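Local coordinates for protein kallikrein-10 (Homo sapiens, PDB 5LPE) that is a secreted, zymogen-like serine peptidase of the kallikrein subfamily that is inhibited by zinc and has a tumor-suppressor role in breast and prostate cancer, at residues V39-H44 / M97-A102. Residues are numbered along the deposited sequence; the frame is centred on the assembly and turned at random.
Sequences VLTAAH and MLLKLA. With ZN (zinc ion), chain F.
In the N-terminal beta-barrel of this trypsin-like fold, strand 38-41 pairs with strand 97-101 just before the chain turns into His-44, probably the histidine of the catalytic triad, as in other trypsin-like peptidases. The segment axes run at 152°, an antiparallel pairing confirmed by two reciprocal pairs of backbone bonds. Between Val-39 and Leu-99 the bonds are nearly straight, Val-39 N reaching Leu-99 O at 2.8 Å. Thr-41 N likewise bonds Met-97 O, whereas Met-97 N meets Thr-41 O at a more bent 141°, where the strand gives way to the turn.

The two faces are covered by different elements, helix 224-230 on the leucine side and strand 18-23 on the other. On the first, Leu-40 and Leu-98 form a non-hydrogen-bonded pair whose side chains slant across each other, CD1 of Leu-40 lying 3.4 Å from CD2 of Leu-98. Cutting Leu-40 back to an alanine is likely to leave this Leu-98 methyl without its cross-strand cover and open a gap facing Ile-227. On the barrel-interior face, Thr-41 and Met-97 lie side by side: the methionine chain is extended through chi1 and chi2, then bends at chi3 (54°), which brings CE within 3.5 Å of Thr-41 CG2. Further along, Val-39 CG2 meets Leu-101 CD2 at 3.8 Å.

Beyond the strand, Ala-43 CA rests 3.6 Å from Met-97 CB, and His-44 binds the zinc ion through ND1 at 2.1 Å, with Asp-92 and Asp-95 completing the protein ligands; NE2 is hydrogen-bonded to Ser-187.

Strands 26-35 and 66-75 flank the pair, bonded to Leu-40 through Val-32 and to Leu-98 through Val-74. Val-39, Thr-41 and Leu-99 pack against strand 18-23, while Trp-226, Ile-227 and Val-230 of the C-terminal helix cover the leucine pair.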
ATOM      1  N   VAL A  39      -6.229   4.910  -7.960  1.00 21.68           N
ATOM      2  CA  VAL A  39      -5.127   4.566  -7.077  1.00 16.84           C
ATOM      3  C   VAL A  39      -5.698   4.362  -5.684  1.00 21.24           C
ATOM      4  O   VAL A  39      -6.622   5.071  -5.278  1.00 19.63           O
ATOM      5  CB  VAL A  39      -4.033   5.646  -7.075  1.00 17.55           C
ATOM      6  CG1 VAL A  39      -2.926   5.289  -6.085  1.00 22.63           C
ATOM      7  CG2 VAL A  39      -3.456   5.811  -8.455  1.00 20.39           C
ATOM      8  N   LEU A  40      -5.184   3.367  -4.970  1.00 21.16           N
ATOM      9  CA  LEU A  40      -5.642   3.092  -3.624  1.00 17.88           C
ATOM     10  C   LEU A  40      -4.497   3.293  -2.652  1.00 20.97           C
ATOM     11  O   LEU A  40      -3.360   2.883  -2.912  1.00 23.64           O
ATOM     12  CB  LEU A  40      -6.197   1.684  -3.473  1.00 18.58           C
ATOM     13  CG  LEU A  40      -6.727   1.346  -2.068  1.00 15.98           C
ATOM     14  CD1 LEU A  40      -8.224   1.268  -1.998  1.00 18.07           C
ATOM     15  CD2 LEU A  40      -6.184   0.019  -1.685  1.00 20.90           C
ATOM     16  N   THR A  41      -4.820   3.911  -1.522  1.00 21.90           N
ATOM     17  CA  THR A  41      -3.847   4.244  -0.504  1.00 21.12           C
ATOM     18  C   THR A  41      -4.565   4.338   0.838  1.00 22.17           C
ATOM     19  O   THR A  41      -5.786   4.188   0.928  1.00 21.16           O
ATOM     20  CB  THR A  41      -3.128   5.550  -0.863  1.00 23.43           C
ATOM     21  OG1 THR A  41      -2.149   5.856   0.138  1.00 25.21           O
ATOM     22  CG2 THR A  41      -4.118   6.696  -0.982  1.00 19.75           C
ATOM     23  N   ALA A  42      -3.791   4.607   1.884  1.00 23.23           N
ATOM     24  CA  ALA A  42      -4.356   4.740   3.215  1.00 23.04           C
ATOM     25  C   ALA A  42      -5.126   6.046   3.327  1.00 23.63           C
ATOM     26  O   ALA A  42      -4.681   7.086   2.840  1.00 23.74           O
ATOM     27  CB  ALA A  42      -3.251   4.677   4.265  1.00 22.49           C
ATOM     28  N   ALA A  43      -6.291   5.988   3.978  1.00 23.46           N
ATOM     29  CA  ALA A  43      -7.068   7.201   4.213  1.00 24.76           C
ATOM     30  C   ALA A  43      -6.272   8.264   4.968  1.00 30.27           C
ATOM     31  O   ALA A  43      -6.446   9.460   4.704  1.00 25.24           O
ATOM     32  CB  ALA A  43      -8.350   6.869   4.968  1.00 23.88           C
ATOM     33  N   HIS A  44      -5.374   7.866   5.888  1.00 31.42           N
ATOM     34  CA  HIS A  44      -4.653   8.869   6.676  1.00 28.34           C
ATOM     35  C   HIS A  44      -3.768   9.752   5.818  1.00 30.50           C
ATOM     36  O   HIS A  44      -3.189  10.710   6.341  1.00 30.13           O
ATOM     37  CB  HIS A  44      -3.796   8.229   7.781  1.00 32.52           C
ATOM     38  CG  HIS A  44      -2.546   7.564   7.286  1.00 34.93           C
ATOM     39  ND1 HIS A  44      -2.315   6.212   7.439  1.00 40.68           N
ATOM     40  CD2 HIS A  44      -1.456   8.061   6.654  1.00 34.93           C
ATOM     41  CE1 HIS A  44      -1.144   5.907   6.910  1.00 39.25           C
ATOM     42  NE2 HIS A  44      -0.603   7.011   6.423  1.00 36.51           N
ATOM     43  N   MET A  97      -8.292   4.786   1.026  1.00 22.48           N
ATOM     44  CA  MET A  97      -8.769   5.935   0.277  1.00 20.63           C
ATOM     45  C   MET A  97      -8.534   5.624  -1.192  1.00 23.97           C
ATOM     46  O   MET A  97      -7.467   5.115  -1.561  1.00 17.71           O
ATOM     47  CB  MET A  97      -8.037   7.206   0.721  1.00 18.90           C
ATOM     48  CG  MET A  97      -8.442   8.464   0.029  1.00 23.95           C
ATOM     49  SD  MET A  97      -7.499   9.920   0.581  1.00 28.18           S
ATOM     50  CE  MET A  97      -5.813   9.394   0.353  1.00 26.74           C
ATOM     51  N   LEU A  98      -9.538   5.889  -2.017  1.00 21.46           N
ATOM     52  CA  LEU A  98      -9.414   5.698  -3.450  1.00 20.03           C
ATOM     53  C   LEU A  98      -9.204   7.062  -4.088  1.00 22.53           C
ATOM     54  O   LEU A  98      -9.996   7.989  -3.870  1.00 24.72           O
ATOM     55  CB  LEU A  98     -10.627   4.957  -4.022  1.00 20.46           C
ATOM     56  CG  LEU A  98     -10.454   3.450  -3.781  1.00 18.94           C
ATOM     57  CD1 LEU A  98     -11.745   2.676  -3.852  1.00 19.25           C
ATOM     58  CD2 LEU A  98      -9.425   2.875  -4.758  1.00 20.21           C
ATOM     59  N   LEU A  99      -8.102   7.195  -4.818  1.00 23.04           N
ATOM     60  CA  LEU A  99      -7.757   8.413  -5.536  1.00 22.68           C
ATOM     61  C   LEU A  99      -8.093   8.228  -7.009  1.00 25.00           C
ATOM     62  O   LEU A  99      -7.624   7.274  -7.642  1.00 24.76           O
ATOM     63  CB  LEU A  99      -6.274   8.737  -5.362  1.00 19.88           C
ATOM     64  CG  LEU A  99      -5.910   9.209  -3.956  1.00 22.99           C
ATOM     65  CD1 LEU A  99      -4.691  10.091  -3.985  1.00 20.24           C
ATOM     66  CD2 LEU A  99      -7.061   9.950  -3.296  1.00 25.99           C
ATOM     67  N   LYS A 100      -8.895   9.131  -7.556  1.00 23.85           N
ATOM     68  CA  LYS A 100      -9.177   9.082  -8.980  1.00 26.85           C
ATOM     69  C   LYS A 100      -8.183   9.954  -9.741  1.00 27.59           C
ATOM     70  O   LYS A 100      -7.964  11.111  -9.381  1.00 28.26           O
ATOM     71  CB  LYS A 100     -10.604   9.522  -9.276  1.00 26.69           C
ATOM     72  CG  LYS A 100     -11.024   9.142 -10.690  1.00 28.54           C
ATOM     73  CD  LYS A 100     -11.933  10.178 -11.286  1.00 31.78           C
ATOM     74  CE  LYS A 100     -12.896   9.542 -12.259  1.00 33.19           C
ATOM     75  NZ  LYS A 100     -12.187   8.608 -13.145  1.00 39.70           N
ATOM     76  N   LEU A 101      -7.582   9.399 -10.789  1.00 25.86           N
ATOM     77  CA  LEU A 101      -6.665  10.173 -11.619  1.00 31.26           C
ATOM     78  C   LEU A 101      -7.427  11.059 -12.608  1.00 30.20           C
ATOM     79  O   LEU A 101      -8.434  10.652 -13.199  1.00 29.88           O
ATOM     80  CB  LEU A 101      -5.701   9.250 -12.370  1.00 29.39           C
ATOM     81  CG  LEU A 101      -4.839   8.301 -11.532  1.00 32.02           C
ATOM     82  CD1 LEU A 101      -3.741   7.636 -12.372  1.00 26.67           C
ATOM     83  CD2 LEU A 101      -4.251   9.021 -10.329  1.00 25.51           C
ATOM     84  N   ALA A 102      -6.943  12.292 -12.766  1.00 33.53           N
ATOM     85  CA  ALA A 102      -7.574  13.234 -13.681  1.00 36.92           C
ATOM     86  C   ALA A 102      -7.734  12.608 -15.052  1.00 35.99           C
ATOM     87  O   ALA A 102      -8.842  12.525 -15.587  1.00 34.84           O
ATOM     88  CB  ALA A 102      -6.745  14.518 -13.758  1.00 30.95           C
TER
HETATM   89 ZN    ZN F 304      -3.480   5.336   8.944  1.00 46.36          ZN